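Local structure of probable enoyl-CoA hydratase/isomerase (Mycobacterium abscessus, 3SWX) at residues B[12-17]-B[58-63]; B[17-22]-B[200-205]. The protein probably acts on enoyl-CoA thioesters as a hydratase or isomerase of the crotonase family, although its own substrate and reaction are not established. All coordinates share one frame; numbering follows the deposited sequence.

Interaction 1 (B[12-17]-B[58-63])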
loop_
_atom_site.group_PDB
_atom_site.type_symbol
_atom_site.label_atom_id
_atom_site.label_comp_id
_atom_site.label_asym_id
_atom_site.label_seq_id
_atom_site.Cartn_x
_atom_site.Cartn_y
_atom_site.Cartn_z
ATOM N N ARG B 12 -11.727 -22.137 -22.737
ATOM C CA ARG B 12 -13.069 -22.594 -22.554
ATOM C C ARG B 12 -13.903 -21.411 -22.064
ATOM O O ARG B 12 -13.674 -20.889 -20.960
ATOM C CB ARG B 12 -13.110 -23.724 -21.525
ATOM C CG ARG B 12 -14.504 -24.269 -21.298
ATOM C CD ARG B 12 -14.562 -25.076 -20.026
ATOM N NE ARG B 12 -15.863 -25.709 -19.862
ATOM C CZ ARG B 12 -16.202 -26.490 -18.844
ATOM N NH1 ARG B 12 -15.337 -26.755 -17.874
ATOM N NH2 ARG B 12 -17.417 -27.007 -18.784
ATOM N N ILE B 13 -14.865 -20.994 -22.874
ATOM C CA ILE B 13 -15.665 -19.839 -22.556
ATOM C C ILE B 13 -17.128 -20.201 -22.315
ATOM O O ILE B 13 -17.727 -20.956 -23.081
ATOM C CB ILE B 13 -15.528 -18.770 -23.673
ATOM C CG1 ILE B 13 -14.104 -18.176 -23.613
ATOM C CG2 ILE B 13 -16.608 -17.689 -23.524
ATOM C CD1 ILE B 13 -13.973 -16.766 -24.098
ATOM N N ARG B 14 -17.690 -19.654 -21.242
ATOM C CA ARG B 14 -19.104 -19.787 -20.966
ATOM C C ARG B 14 -19.620 -18.468 -20.444
ATOM O O ARG B 14 -18.819 -17.628 -19.986
ATOM C CB ARG B 14 -19.354 -20.862 -19.902
ATOM C CG ARG B 14 -18.885 -22.259 -20.268
ATOM C CD ARG B 14 -18.895 -23.164 -19.062
ATOM N NE ARG B 14 -17.670 -23.044 -18.272
ATOM C CZ ARG B 14 -17.497 -23.542 -17.047
ATOM N NH1 ARG B 14 -18.469 -24.183 -16.422
ATOM N NH2 ARG B 14 -16.338 -23.385 -16.430
ATOM N N ARG B 15 -20.945 -18.308 -20.503
ATOM C CA ARG B 15 -21.655 -17.158 -19.932
ATOM C C ARG B 15 -22.663 -17.604 -18.901
ATOM O O ARG B 15 -23.427 -18.535 -19.134
ATOM C CB ARG B 15 -22.458 -16.432 -20.994
ATOM C CG ARG B 15 -21.692 -15.598 -21.932
ATOM C CD ARG B 15 -22.643 -14.631 -22.600
ATOM N NE ARG B 15 -21.971 -13.850 -23.626
ATOM C CZ ARG B 15 -22.371 -12.649 -24.045
ATOM N NH1 ARG B 15 -23.442 -12.047 -23.523
ATOM N NH2 ARG B 15 -21.682 -12.043 -24.988
ATOM N N ASP B 16 -22.676 -16.909 -17.777
ATOM C CA ASP B 16 -23.636 -17.112 -16.722
ATOM C C ASP B 16 -24.287 -15.754 -16.507
ATOM O O ASP B 16 -23.853 -14.944 -15.658
ATOM C CB ASP B 16 -22.900 -17.615 -15.472
ATOM C CG ASP B 16 -23.823 -17.914 -14.306
ATOM O OD1 ASP B 16 -25.056 -17.910 -14.488
ATOM O OD2 ASP B 16 -23.282 -18.168 -13.200
ATOM N N GLY B 17 -25.310 -15.494 -17.325
ATOM C CA GLY B 17 -26.017 -14.209 -17.333
ATOM C C GLY B 17 -25.097 -13.065 -17.732
ATOM O O GLY B 17 -24.533 -13.051 -18.809
ATOM N N VAL B 58 -14.657 -13.692 -15.035
ATOM C CA VAL B 58 -13.939 -14.611 -14.154
ATOM C C VAL B 58 -12.950 -15.388 -15.004
ATOM O O VAL B 58 -13.328 -15.937 -16.026
ATOM C CB VAL B 58 -14.910 -15.574 -13.472
ATOM C CG1 VAL B 58 -14.172 -16.680 -12.749
ATOM C CG2 VAL B 58 -15.778 -14.817 -12.489
ATOM N N LEU B 59 -11.679 -15.403 -14.589
ATOM C CA LEU B 59 -10.621 -16.111 -15.287
ATOM C C LEU B 59 -10.012 -17.139 -14.332
ATOM O O LEU B 59 -9.663 -16.809 -13.192
ATOM C CB LEU B 59 -9.542 -15.131 -15.763
ATOM C CG LEU B 59 -8.289 -15.725 -16.430
ATOM C CD1 LEU B 59 -8.639 -16.508 -17.693
ATOM C CD2 LEU B 59 -7.318 -14.585 -16.756
ATOM N N TYR B 60 -9.947 -18.388 -14.796
ATOM C CA TYR B 60 -9.423 -19.517 -14.019
ATOM C C TYR B 60 -8.681 -20.403 -15.015
ATOM O O TYR B 60 -8.620 -20.085 -16.213
ATOM C CB TYR B 60 -10.560 -20.288 -13.325
ATOM C CG TYR B 60 -11.381 -21.088 -14.296
ATOM C CD1 TYR B 60 -12.307 -20.460 -15.132
ATOM C CD2 TYR B 60 -11.210 -22.475 -14.411
ATOM C CE1 TYR B 60 -13.026 -21.179 -16.043
ATOM C CE2 TYR B 60 -11.932 -23.197 -15.310
ATOM C CZ TYR B 60 -12.844 -22.547 -16.127
ATOM O OH TYR B 60 -13.570 -23.263 -17.045
ATOM N N GLY B 61 -8.099 -21.490 -14.528
ATOM C CA GLY B 61 -7.434 -22.466 -15.389
ATOM C C GLY B 61 -8.044 -23.856 -15.262
ATOM O O GLY B 61 -8.342 -24.273 -14.164
ATOM N N GLU B 62 -8.227 -24.566 -16.384
ATOM C CA GLU B 62 -8.663 -25.981 -16.361
ATOM C C GLU B 62 -7.504 -26.890 -15.955
ATOM O O GLU B 62 -6.342 -26.534 -16.133
ATOM C CB GLU B 62 -9.197 -26.418 -17.735
ATOM C CG GLU B 62 -10.572 -25.804 -18.138
ATOM C CD GLU B 62 -11.751 -26.504 -17.461
ATOM O OE1 GLU B 62 -11.670 -27.735 -17.273
ATOM O OE2 GLU B 62 -12.754 -25.833 -17.111
ATOM N N GLY B 63 -7.819 -28.054 -15.398
ATOM C CA GLY B 63 -6.814 -29.037 -15.031
ATOM C C GLY B 63 -6.100 -28.799 -13.702
ATOM O O GLY B 63 -6.606 -28.084 -12.824
HETATM O O HOH W 1 -15.426 -21.305 -18.970
#
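Arg12 and Glu62 form a salt bridge across the crotonase-fold sheet, from edge strand 11-16 over the intervening strand 19-24 to Glu62, just past the end of strand 56-61. The bond from Arg12 NH1 to Glu62 OE2 measures 2.8 Å at an N-H...O angle of 153°. The oxygen lies in the guanidinium plane at its edge, whereas the nitrogen comes from above the carboxylate plane, 42° out of it. With CG anti to the backbone N and the chain extended to NE, Arg12 spans the gap between strands that are not neighbours. Glu62 OE2 has a second donor, Tyr60 OH at 2.7 Å, which uses the anti lone pair; two bonds therefore grip one carboxylate oxygen. Tyr60 OH in turn accepts from Arg14 NH2 at 2.8 Å, a bent bond of 132° with the hydroxyl tilted from the guanidinium plane. This relay ties Arg14 to Glu62 through the phenol, and the nearby positive charges would be expected to favour an ionised carboxylate. The two guanidinium groups lie face over face, Arg14 CZ standing 3.7 Å above the Arg12 plane, and Glu62 OE2, bonded to Arg12 and 4.4 Å from Arg14 NH2, probably offsets both charges. Water 1 braces the edge strand, donating to Arg12 O and accepting from Arg14 NE. Packing is confined to a few atoms: the Tyr60 ring, buried against Val194 and Val21, sends its hydroxyl out to the arginines, and Arg12 CD rests 3.6 Å from Tyr60 OH.

Interaction 2 (B[17-22]-B[200-205]); sequences GYVLVI and IAQTIA
Val19 fits against Ala201 and Gln202 where helix 193-205 packs on one face of the crotonase-fold sheet. Strand 19-22 and helix 200-205 run nearly antiparallel, at 153° between their directions, with axes 9.2 Å apart at closest approach. Ala201 and Ala205, one helical turn apart, and Gln202 make up the helix side. From Val19, CG1, anti to the backbone N (chi1 174°), reaches Ala201 CB at 3.7 Å; CG2 also lies near that methyl but comes closest to the Gln202 amide, 3.4 Å from NE2. At the turn before the strand, Tyr18 CB meets Ala205 CB at 3.8 Å; the Tyr18 ring itself has a cation-pi partner in Arg55, whose NH1 also binds Ala205 O. Polar groups hold the Gln202 amide in place beside the valine. A bend at chi2 (-65°) brings the amide back toward the turn between the strands, where NE2 donates to Asp16 O at the end of strand 11-16. Its other end is bridged to the turn by a water, so both amide atoms are engaged, which probably fixes the rotation of the group. Water 2 accepts from Tyr18 N at 2.8 Å and donates to Gln202 OE1 at 2.6 Å.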
loop_
_atom_site.group_PDB
_atom_site.type_symbol
_atom_site.label_atom_id
_atom_site.label_comp_id
_atom_site.label_asym_id
_atom_site.label_seq_id
_atom_site.Cartn_x
_atom_site.Cartn_y
_atom_site.Cartn_z
ATOM N N GLY B 17 -25.310 -15.494 -17.325
ATOM C CA GLY B 17 -26.017 -14.209 -17.333
ATOM C C GLY B 17 -25.097 -13.065 -17.732
ATOM O O GLY B 17 -24.533 -13.051 -18.809
ATOM N N TYR B 18 -24.919 -12.116 -16.824
ATOM C CA TYR B 18 -24.035 -10.971 -17.046
ATOM C C TYR B 18 -22.546 -11.284 -16.819
ATOM O O TYR B 18 -21.694 -10.415 -16.980
ATOM C CB TYR B 18 -24.416 -9.839 -16.096
ATOM C CG TYR B 18 -25.808 -9.275 -16.256
ATOM C CD1 TYR B 18 -26.194 -8.670 -17.427
ATOM C CD2 TYR B 18 -26.713 -9.313 -15.204
ATOM C CE1 TYR B 18 -27.467 -8.116 -17.572
ATOM C CE2 TYR B 18 -27.998 -8.761 -15.330
ATOM C CZ TYR B 18 -28.366 -8.165 -16.516
ATOM O OH TYR B 18 -29.626 -7.624 -16.647
ATOM N N VAL B 19 -22.219 -12.514 -16.437
ATOM C CA VAL B 19 -20.847 -12.840 -16.084
ATOM C C VAL B 19 -20.202 -13.713 -17.153
ATOM O O VAL B 19 -20.759 -14.743 -17.518
ATOM C CB VAL B 19 -20.781 -13.564 -14.723
ATOM C CG1 VAL B 19 -19.347 -14.032 -14.424
ATOM C CG2 VAL B 19 -21.290 -12.662 -13.620
ATOM N N LEU B 20 -19.030 -13.300 -17.637
ATOM C CA LEU B 20 -18.219 -14.113 -18.545
ATOM C C LEU B 20 -17.254 -14.987 -17.754
ATOM O O LEU B 20 -16.601 -14.511 -16.813
ATOM C CB LEU B 20 -17.398 -13.225 -19.473
ATOM C CG LEU B 20 -16.752 -13.903 -20.687
ATOM C CD1 LEU B 20 -17.826 -14.347 -21.649
ATOM C CD2 LEU B 20 -15.824 -12.902 -21.391
ATOM N N VAL B 21 -17.180 -16.259 -18.117
ATOM C CA VAL B 21 -16.296 -17.212 -17.444
ATOM C C VAL B 21 -15.314 -17.777 -18.477
ATOM O O VAL B 21 -15.703 -18.481 -19.401
ATOM C CB VAL B 21 -17.106 -18.352 -16.750
ATOM C CG1 VAL B 21 -16.198 -19.296 -15.976
ATOM C CG2 VAL B 21 -18.156 -17.781 -15.793
ATOM N N ILE B 22 -14.036 -17.450 -18.309
ATOM C CA ILE B 22 -13.002 -17.840 -19.250
ATOM C C ILE B 22 -12.073 -18.791 -18.563
ATOM O O ILE B 22 -11.521 -18.466 -17.493
ATOM C CB ILE B 22 -12.148 -16.635 -19.697
ATOM C CG1 ILE B 22 -13.029 -15.542 -20.323
ATOM C CG2 ILE B 22 -11.014 -17.091 -20.653
ATOM C CD1 ILE B 22 -12.317 -14.156 -20.400
ATOM N N ILE B 200 -19.141 -13.896 -6.502
ATOM C CA ILE B 200 -18.766 -12.500 -6.282
ATOM C C ILE B 200 -19.012 -11.656 -7.530
ATOM O O ILE B 200 -19.453 -10.511 -7.440
ATOM C CB ILE B 200 -17.290 -12.342 -5.810
ATOM C CG1 ILE B 200 -17.079 -13.029 -4.452
ATOM C CG2 ILE B 200 -16.949 -10.845 -5.684
ATOM C CD1 ILE B 200 -15.615 -13.366 -4.128
ATOM N N ALA B 201 -18.679 -12.224 -8.681
ATOM C CA ALA B 201 -18.961 -11.619 -9.979
ATOM C C ALA B 201 -20.459 -11.327 -10.140
ATOM O O ALA B 201 -20.832 -10.271 -10.620
ATOM C CB ALA B 201 -18.477 -12.568 -11.101
ATOM N N GLN B 202 -21.311 -12.260 -9.713
ATOM C CA GLN B 202 -22.757 -12.049 -9.779
ATOM C C GLN B 202 -23.198 -10.907 -8.847
ATOM O O GLN B 202 -24.111 -10.145 -9.181
ATOM C CB GLN B 202 -23.518 -13.338 -9.450
ATOM C CG GLN B 202 -23.350 -14.461 -10.467
ATOM C CD GLN B 202 -23.925 -14.145 -11.855
ATOM O OE1 GLN B 202 -24.625 -13.141 -12.043
ATOM N NE2 GLN B 202 -23.603 -15.004 -12.840
ATOM N N THR B 203 -22.560 -10.784 -7.687
ATOM C CA THR B 203 -22.887 -9.672 -6.783
ATOM C C THR B 203 -22.560 -8.361 -7.448
ATOM O O THR B 203 -23.361 -7.419 -7.402
ATOM C CB THR B 203 -22.155 -9.778 -5.448
ATOM O OG1 THR B 203 -22.549 -11.004 -4.824
ATOM C CG2 THR B 203 -22.526 -8.614 -4.534
ATOM N N ILE B 204 -21.398 -8.324 -8.100
ATOM C CA ILE B 204 -20.973 -7.151 -8.868
ATOM C C ILE B 204 -21.995 -6.828 -9.941
ATOM O O ILE B 204 -22.369 -5.655 -10.126
ATOM C CB ILE B 204 -19.567 -7.351 -9.493
ATOM C CG1 ILE B 204 -18.502 -7.364 -8.394
ATOM C CG2 ILE B 204 -19.238 -6.210 -10.453
ATOM C CD1 ILE B 204 -17.086 -7.617 -8.887
ATOM N N ALA B 205 -22.471 -7.877 -10.617
ATOM C CA ALA B 205 -23.446 -7.733 -11.697
ATOM C C ALA B 205 -24.849 -7.280 -11.254
ATOM O O ALA B 205 -25.640 -6.836 -12.089
ATOM C CB ALA B 205 -23.524 -9.045 -12.523
HETATM O O HOH W 2 -25.930 -12.552 -14.242
#

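Interactions 1 and 2 meet in the first three strands of one sheet, their centres 10 Å apart. Strands 11-16 and 19-24 follow each other in the chain through the turn at Gly17, included in both 12-17 and 17-22. Strand 19-24 lies between the partners of interaction 1 and is joined to strand 56-61 by probable hydrogen bonds, Val58 N to Leu20 O and Val58 O to Ile22 N, each 2.8 Å. On the side where helix 193-205 packs, Tyr60 CE1 touches Val21 CG1 at 3.7 Å, and the helix reaches the segments of both contacts, with Ala201 against Val58. Asp16 of segment 12-17 packs on Ile198 of the same helix.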